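Local atomic coordinates of erythropoietin (Homo sapiens, PDB entry 1EER), a protein that acts as a secreted hormone that binds and dimerises its receptor, activating JAK2 and driving the proliferation and differentiation of red blood cells. Residues Ala1-Ile6 / Arg110-Gln115; Ala79-Ser84 / Glu89-His94. The protein carries 5 engineered substitutions. All coordinates share one frame; numbering follows the deposited sequence.

Contact 1. Residues Ala1-Ile6 / Arg110-Gln115; sequences APPRLI and RALGAQ
Leu112 reaches from the turn that ends helix 91-111 to two apolar residues of the N-terminal segment 1-6, using a different part of its side chain for each. Its CD2 methyl presses on the ring of Pro3, 3.5 Å from CB, tighter than usual carbon packing, and 3.8 Å from CG. The other half of the contact belongs to Ile6, whose CG2 branch stands 3.7 Å from Leu112 CG and 4.2 Å from Leu112 CD1; these two side chains cross at about a right angle. Ile6 turns its longer branch, CG1, anti to the backbone N (chi1 -151°), which leaves CG2 to meet the leucine. Ile6 is buried, packing also on Leu108 and Leu109 of helix 91-111 and on Thr157, while Leu112 rests against Tyr156 and Ala160 of helix 138-161.

Before Pro3 the packing gives out: Ala1 and Pro2 are exposed and poorly ordered; Arg4, after it, also lies at the surface. On the facing segment, Gly113 closes the helix in a Schellman motif with positive phi (97°), and its N bonds to Arg110 O at 2.7 Å before the chain enters helix 114-120. Between these two segments carbon alone meets carbon, so they are held together by shape and burial; polar anchoring comes from outside, through backbone hydrogen bonding of Ala1 with Thr163.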
ATOM      1  N   ALA A   1      17.172 -16.364  -3.476  1.00 74.25           N
ATOM      2  CA  ALA A   1      15.724 -16.338  -3.837  1.00 72.12           C
ATOM      3  C   ALA A   1      14.955 -15.411  -2.896  1.00 70.30           C
ATOM      4  O   ALA A   1      15.316 -15.268  -1.725  1.00 68.80           O
ATOM      5  CB  ALA A   1      15.147 -17.754  -3.771  1.00 70.67           C
ATOM      6  N   PRO A   2      13.888 -14.760  -3.405  1.00 70.55           N
ATOM      7  CA  PRO A   2      13.051 -13.839  -2.625  1.00 66.55           C
ATOM      8  C   PRO A   2      12.948 -14.210  -1.143  1.00 64.50           C
ATOM      9  O   PRO A   2      12.204 -15.123  -0.778  1.00 60.73           O
ATOM     10  CB  PRO A   2      11.691 -13.905  -3.324  1.00 67.11           C
ATOM     11  CG  PRO A   2      11.998 -14.347  -4.748  1.00 66.96           C
ATOM     12  CD  PRO A   2      13.424 -14.864  -4.802  1.00 69.52           C
ATOM     13  N   PRO A   3      13.720 -13.517  -0.280  1.00 63.10           N
ATOM     14  CA  PRO A   3      13.787 -13.694   1.182  1.00 60.55           C
ATOM     15  C   PRO A   3      12.441 -13.799   1.933  1.00 58.81           C
ATOM     16  O   PRO A   3      12.306 -13.329   3.066  1.00 54.49           O
ATOM     17  CB  PRO A   3      14.608 -12.489   1.646  1.00 62.79           C
ATOM     18  CG  PRO A   3      15.481 -12.164   0.474  1.00 56.40           C
ATOM     19  CD  PRO A   3      14.668 -12.485  -0.749  1.00 59.73           C
ATOM     20  N   ARG A   4      11.457 -14.423   1.292  1.00 53.22           N
ATOM     21  CA  ARG A   4      10.128 -14.627   1.859  1.00 46.61           C
ATOM     22  C   ARG A   4       9.304 -13.372   2.184  1.00 41.54           C
ATOM     23  O   ARG A   4       9.753 -12.239   2.022  1.00 37.61           O
ATOM     24  CB  ARG A   4      10.223 -15.530   3.096  1.00 47.08           C
ATOM     25  CG  ARG A   4      11.335 -16.562   3.023  1.00 47.01           C
ATOM     26  CD  ARG A   4      10.816 -17.970   2.767  1.00 49.43           C
ATOM     27  NE  ARG A   4      11.898 -18.861   2.348  1.00 49.35           N
ATOM     28  CZ  ARG A   4      12.607 -19.634   3.170  1.00 49.72           C
ATOM     29  NH1 ARG A   4      12.351 -19.635   4.474  1.00 48.02           N
ATOM     30  NH2 ARG A   4      13.584 -20.402   2.695  1.00 39.12           N
ATOM     31  N   LEU A   5       8.076 -13.636   2.626  1.00 37.83           N
ATOM     32  CA  LEU A   5       7.043 -12.669   2.993  1.00 28.97           C
ATOM     33  C   LEU A   5       7.218 -11.166   2.792  1.00 26.23           C
ATOM     34  O   LEU A   5       6.336 -10.530   2.225  1.00 26.27           O
ATOM     35  CB  LEU A   5       6.597 -12.937   4.428  1.00 29.00           C
ATOM     36  CG  LEU A   5       5.918 -14.301   4.608  1.00 30.86           C
ATOM     37  CD1 LEU A   5       6.947 -15.319   5.063  1.00 33.15           C
ATOM     38  CD2 LEU A   5       4.804 -14.205   5.614  1.00 20.44           C
ATOM     39  N   ILE A   6       8.314 -10.573   3.250  1.00 25.47           N
ATOM     40  CA  ILE A   6       8.457  -9.129   3.064  1.00 26.27           C
ATOM     41  C   ILE A   6       8.868  -8.777   1.644  1.00 24.08           C
ATOM     42  O   ILE A   6       8.717  -7.637   1.211  1.00 22.73           O
ATOM     43  CB  ILE A   6       9.461  -8.498   4.066  1.00 21.54           C
ATOM     44  CG1 ILE A   6       9.054  -7.047   4.336  1.00 21.29           C
ATOM     45  CG2 ILE A   6      10.878  -8.581   3.536  1.00 19.03           C
ATOM     46  CD1 ILE A   6       9.904  -6.344   5.385  1.00 24.71           C
ATOM     47  N   ARG A 110      13.752  -8.689  10.290  1.00 25.19           N
ATOM     48  CA  ARG A 110      14.755  -9.566  10.867  1.00 22.19           C
ATOM     49  C   ARG A 110      14.967 -10.772   9.980  1.00 16.35           C
ATOM     50  O   ARG A 110      16.092 -11.161   9.710  1.00 21.07           O
ATOM     51  CB  ARG A 110      14.311 -10.019  12.258  1.00 21.86           C
ATOM     52  CG  ARG A 110      15.107 -11.179  12.812  1.00 25.25           C
ATOM     53  CD  ARG A 110      14.640 -11.523  14.210  1.00 26.24           C
ATOM     54  NE  ARG A 110      14.411 -10.319  14.999  1.00 28.66           N
ATOM     55  CZ  ARG A 110      13.407 -10.172  15.851  1.00 29.47           C
ATOM     56  NH1 ARG A 110      12.539 -11.159  16.021  1.00 32.80           N
ATOM     57  NH2 ARG A 110      13.269  -9.042  16.528  1.00 27.27           N
ATOM     58  N   ALA A 111      13.874 -11.371   9.535  1.00 25.07           N
ATOM     59  CA  ALA A 111      13.951 -12.544   8.677  1.00 24.57           C
ATOM     60  C   ALA A 111      14.717 -12.167   7.429  1.00 26.81           C
ATOM     61  O   ALA A 111      15.363 -13.008   6.815  1.00 29.26           O
ATOM     62  CB  ALA A 111      12.559 -13.019   8.316  1.00 23.86           C
ATOM     63  N   LEU A 112      14.640 -10.891   7.066  1.00 28.32           N
ATOM     64  CA  LEU A 112      15.334 -10.372   5.896  1.00 27.83           C
ATOM     65  C   LEU A 112      16.832 -10.228   6.181  1.00 30.21           C
ATOM     66  O   LEU A 112      17.633 -10.022   5.268  1.00 36.16           O
ATOM     67  CB  LEU A 112      14.743  -9.012   5.506  1.00 34.24           C
ATOM     68  CG  LEU A 112      14.517  -8.636   4.034  1.00 29.00           C
ATOM     69  CD1 LEU A 112      14.795  -7.162   3.883  1.00 19.91           C
ATOM     70  CD2 LEU A 112      15.407  -9.447   3.098  1.00 26.99           C
ATOM     71  N   GLY A 113      17.209 -10.326   7.451  1.00 28.46           N
ATOM     72  CA  GLY A 113      18.610 -10.222   7.818  1.00 24.24           C
ATOM     73  C   GLY A 113      19.008  -8.842   8.284  1.00 22.77           C
ATOM     74  O   GLY A 113      20.182  -8.599   8.567  1.00 22.55           O
ATOM     75  N   ALA A 114      18.018  -7.953   8.376  1.00 22.62           N
ATOM     76  CA  ALA A 114      18.215  -6.564   8.794  1.00 21.55           C
ATOM     77  C   ALA A 114      18.834  -6.400  10.177  1.00 23.54           C
ATOM     78  O   ALA A 114      19.761  -5.601  10.353  1.00 20.52           O
ATOM     79  CB  ALA A 114      16.889  -5.819   8.741  1.00 16.35           C
ATOM     80  N   GLN A 115      18.321  -7.139  11.157  1.00 20.46           N
ATOM     81  CA  GLN A 115      18.848  -7.044  12.509  1.00 20.43           C
ATOM     82  C   GLN A 115      20.274  -7.571  12.614  1.00 19.49           C
ATOM     83  O   GLN A 115      21.108  -6.994  13.310  1.00 20.14           O
ATOM     84  CB  GLN A 115      17.959  -7.797  13.493  1.00 22.92           C
ATOM     85  CG  GLN A 115      18.452  -7.646  14.917  1.00 19.76           C
ATOM     86  CD  GLN A 115      17.634  -8.428  15.900  1.00 23.29           C
ATOM     87  OE1 GLN A 115      17.291  -9.587  15.660  1.00 24.89           O
ATOM     88  NE2 GLN A 115      17.314  -7.802  17.020  1.00 23.42           N
TER

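Contact 2. Residues Ala79-Ser84 / Glu89-His94; sequences ALLVKS and EPLQLH. Engineered in segment 79-84: Lys83 (natural residue Asn).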
ATOM      1  N   ALA A  79       0.479   4.879  24.956  1.00 26.85           N
ATOM      2  CA  ALA A  79       0.272   5.029  26.396  1.00 29.60           C
ATOM      3  C   ALA A  79      -0.141   6.451  26.754  1.00 32.36           C
ATOM      4  O   ALA A  79      -0.910   6.665  27.688  1.00 31.97           O
ATOM      5  CB  ALA A  79       1.531   4.652  27.144  1.00 27.19           C
ATOM      6  N   LEU A  80       0.382   7.425  26.016  1.00 29.08           N
ATOM      7  CA  LEU A  80       0.043   8.817  26.262  1.00 34.27           C
ATOM      8  C   LEU A  80      -1.430   9.023  25.932  1.00 35.66           C
ATOM      9  O   LEU A  80      -2.115   9.852  26.540  1.00 35.57           O
ATOM     10  CB  LEU A  80       0.900   9.731  25.384  1.00 34.84           C
ATOM     11  CG  LEU A  80       2.189  10.265  26.004  1.00 29.61           C
ATOM     12  CD1 LEU A  80       3.022  10.959  24.941  1.00 26.80           C
ATOM     13  CD2 LEU A  80       1.844  11.223  27.123  1.00 30.41           C
ATOM     14  N   LEU A  81      -1.906   8.249  24.964  1.00 37.18           N
ATOM     15  CA  LEU A  81      -3.292   8.320  24.527  1.00 37.36           C
ATOM     16  C   LEU A  81      -4.217   7.585  25.484  1.00 41.49           C
ATOM     17  O   LEU A  81      -5.355   8.005  25.687  1.00 45.97           O
ATOM     18  CB  LEU A  81      -3.434   7.723  23.129  1.00 32.05           C
ATOM     19  CG  LEU A  81      -4.626   8.224  22.319  1.00 27.97           C
ATOM     20  CD1 LEU A  81      -4.514   9.724  22.151  1.00 28.93           C
ATOM     21  CD2 LEU A  81      -4.672   7.523  20.958  1.00 24.61           C
ATOM     22  N   VAL A  82      -3.739   6.486  26.063  1.00 42.45           N
ATOM     23  CA  VAL A  82      -4.562   5.724  26.996  1.00 43.44           C
ATOM     24  C   VAL A  82      -4.927   6.627  28.168  1.00 45.07           C
ATOM     25  O   VAL A  82      -5.987   6.484  28.773  1.00 45.93           O
ATOM     26  CB  VAL A  82      -3.827   4.460  27.512  1.00 43.46           C
ATOM     27  CG1 VAL A  82      -2.856   4.819  28.626  1.00 43.29           C
ATOM     28  CG2 VAL A  82      -4.838   3.448  27.998  1.00 44.36           C
ATOM     29  N   LYS A  83      -4.042   7.568  28.469  1.00 45.08           N
ATOM     30  CA  LYS A  83      -4.262   8.516  29.549  1.00 45.87           C
ATOM     31  C   LYS A  83      -5.039   9.721  29.034  1.00 45.04           C
ATOM     32  O   LYS A  83      -4.846  10.160  27.899  1.00 45.67           O
ATOM     33  CB  LYS A  83      -2.923   8.985  30.122  1.00 46.28           C
ATOM     34  CG  LYS A  83      -1.891   7.879  30.287  1.00 54.68           C
ATOM     35  CD  LYS A  83      -2.330   6.856  31.334  1.00 52.21           C
ATOM     36  CE  LYS A  83      -1.143   6.327  32.131  1.00 51.03           C
ATOM     37  NZ  LYS A  83      -0.206   7.422  32.528  1.00 50.50           N
ATOM     38  N   SER A  84      -5.918  10.243  29.881  1.00 50.47           N
ATOM     39  CA  SER A  84      -6.733  11.409  29.559  1.00 53.41           C
ATOM     40  C   SER A  84      -7.981  11.073  28.761  1.00 56.19           C
ATOM     41  O   SER A  84      -8.132   9.969  28.239  1.00 54.55           O
ATOM     42  CB  SER A  84      -5.903  12.444  28.782  1.00 56.46           C
ATOM     43  OG  SER A  84      -6.348  13.771  29.026  1.00 46.98           O
ATOM     44  N   GLU A  89     -11.055  11.348  18.209  1.00 37.88           N
ATOM     45  CA  GLU A  89     -11.586   9.994  18.197  1.00 39.74           C
ATOM     46  C   GLU A  89     -10.908   9.087  17.161  1.00 37.59           C
ATOM     47  O   GLU A  89     -10.827   7.869  17.357  1.00 45.93           O
ATOM     48  CB  GLU A  89     -13.089  10.048  17.905  1.00 47.84           C
ATOM     49  CG  GLU A  89     -13.759   8.687  17.777  1.00 61.24           C
ATOM     50  CD  GLU A  89     -14.587   8.327  19.003  1.00 68.66           C
ATOM     51  OE1 GLU A  89     -14.164   8.668  20.130  1.00 69.23           O
ATOM     52  OE2 GLU A  89     -15.661   7.702  18.840  1.00 71.42           O
ATOM     53  N   PRO A  90     -10.427   9.659  16.039  1.00 34.40           N
ATOM     54  CA  PRO A  90      -9.774   8.840  15.012  1.00 28.58           C
ATOM     55  C   PRO A  90      -8.436   8.235  15.412  1.00 27.81           C
ATOM     56  O   PRO A  90      -8.088   7.138  14.977  1.00 29.62           O
ATOM     57  CB  PRO A  90      -9.620   9.796  13.825  1.00 33.31           C
ATOM     58  CG  PRO A  90     -10.454  11.007  14.161  1.00 27.64           C
ATOM     59  CD  PRO A  90     -10.485  11.076  15.640  1.00 29.77           C
ATOM     60  N   LEU A  91      -7.690   8.952  16.241  1.00 29.73           N
ATOM     61  CA  LEU A  91      -6.366   8.520  16.679  1.00 27.01           C
ATOM     62  C   LEU A  91      -6.205   7.071  17.130  1.00 26.13           C
ATOM     63  O   LEU A  91      -5.264   6.397  16.725  1.00 23.94           O
ATOM     64  CB  LEU A  91      -5.868   9.430  17.802  1.00 22.79           C
ATOM     65  CG  LEU A  91      -5.324  10.796  17.391  1.00 22.69           C
ATOM     66  CD1 LEU A  91      -4.852  11.544  18.620  1.00 23.24           C
ATOM     67  CD2 LEU A  91      -4.195  10.624  16.403  1.00 18.11           C
ATOM     68  N   GLN A  92      -7.117   6.594  17.969  1.00 32.70           N
ATOM     69  CA  GLN A  92      -7.016   5.239  18.505  1.00 29.42           C
ATOM     70  C   GLN A  92      -6.707   4.106  17.533  1.00 27.18           C
ATOM     71  O   GLN A  92      -5.692   3.423  17.688  1.00 25.08           O
ATOM     72  CB  GLN A  92      -8.276   4.880  19.298  1.00 30.27           C
ATOM     73  CG  GLN A  92      -8.085   3.683  20.235  1.00 23.70           C
ATOM     74  CD  GLN A  92      -6.983   3.899  21.264  1.00 24.02           C
ATOM     75  OE1 GLN A  92      -5.935   3.248  21.221  1.00 24.19           O
ATOM     76  NE2 GLN A  92      -7.219   4.812  22.195  1.00 32.51           N
ATOM     77  N   LEU A  93      -7.565   3.895  16.538  1.00 27.25           N
ATOM     78  CA  LEU A  93      -7.345   2.794  15.604  1.00 28.77           C
ATOM     79  C   LEU A  93      -6.067   2.905  14.801  1.00 25.48           C
ATOM     80  O   LEU A  93      -5.409   1.896  14.559  1.00 29.39           O
ATOM     81  CB  LEU A  93      -8.533   2.627  14.653  1.00 32.87           C
ATOM     82  CG  LEU A  93      -9.221   3.869  14.095  1.00 39.23           C
ATOM     83  CD1 LEU A  93      -9.843   3.517  12.750  1.00 40.36           C
ATOM     84  CD2 LEU A  93     -10.282   4.373  15.081  1.00 43.32           C
ATOM     85  N   HIS A  94      -5.709   4.123  14.398  1.00 25.14           N
ATOM     86  CA  HIS A  94      -4.492   4.327  13.617  1.00 21.78           C
ATOM     87  C   HIS A  94      -3.282   3.957  14.458  1.00 18.06           C
ATOM     88  O   HIS A  94      -2.312   3.410  13.949  1.00 22.28           O
ATOM     89  CB  HIS A  94      -4.378   5.783  13.150  1.00 18.48           C
ATOM     90  CG  HIS A  94      -5.466   6.200  12.209  1.00 24.41           C
ATOM     91  ND1 HIS A  94      -5.559   5.722  10.921  1.00 25.55           N
ATOM     92  CD2 HIS A  94      -6.514   7.043  12.374  1.00 25.72           C
ATOM     93  CE1 HIS A  94      -6.619   6.251  10.332  1.00 25.99           C
ATOM     94  NE2 HIS A  94      -7.215   7.055  11.193  1.00 24.74           N
TER
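Two consecutive helices of the four-helix cytokine bundle, 56-82 and 91-111, meet where the first ends and the second begins, joined by a short connection. Leu81, one residue before the last of helix 56-82, supplies the whole of that helix's share in the touching side-chain pairs: both its methyls reach Leu91, and CD2 also touches the Gln92 amide. With CG anti to the backbone N (chi1 -156°) and chi2 at 60°, its isobutyl group extends across the gap. CD1 meets the CD1 methyl of Leu91 at 4.0 Å, whereas CD2 lies 3.9 Å from Leu91 CB, so the two leucines touch at both the root and the end of the second side chain.

Leu91 holds its CG beside its own backbone N and anti to the carbonyl carbon, and its CD1 stands anti to its CA. It is buried, and Phe138 and Phe142 of helix 138-161 pack against it; Phe138 also touches Leu81, making this an aliphatic and aromatic cluster near the end of the bundle. His94, one turn further along, carries the packing on to Phe142 and to Glu21, Ala22 and Ile25 of helix 9-25.

Gln92 covers the exposed margin. Its chain leaves the backbone extended but bends at chi2 (59°), which swings the amide back toward helix 56-82, and it runs past Leu81 in the opposite direction. Two residues after Leu81, the chain leaves the helical path at the engineered Lys83. At the Gln92 edge the meeting is polar group against methyl, with the amide nitrogen NE2 3.9 Å from Leu81 CD2.

In the fold
Contacts 1 and 2 share helix 91-111 and occupy its two ends: segment 89-94 leads into its first turn, and segment 110-115 takes in its final residues and the turn into helix 114-120. They lie on opposite sides of the chain's centre, their own centres 32 Å apart and their nearest atoms about 18 Å apart, so neither touches the other. Helix 138-161 backs both, through Phe138 and Phe142 at contact 2 and through Tyr156, Thr157 and Ala160 at contact 1. Contact 2 joins helices close in sequence; contact 1 spans 103 intervening residues. Their surroundings differ too: Leu5 and Arg110 at contact 1 pack on another protein chain of the assembly, whereas contact 2 meets none.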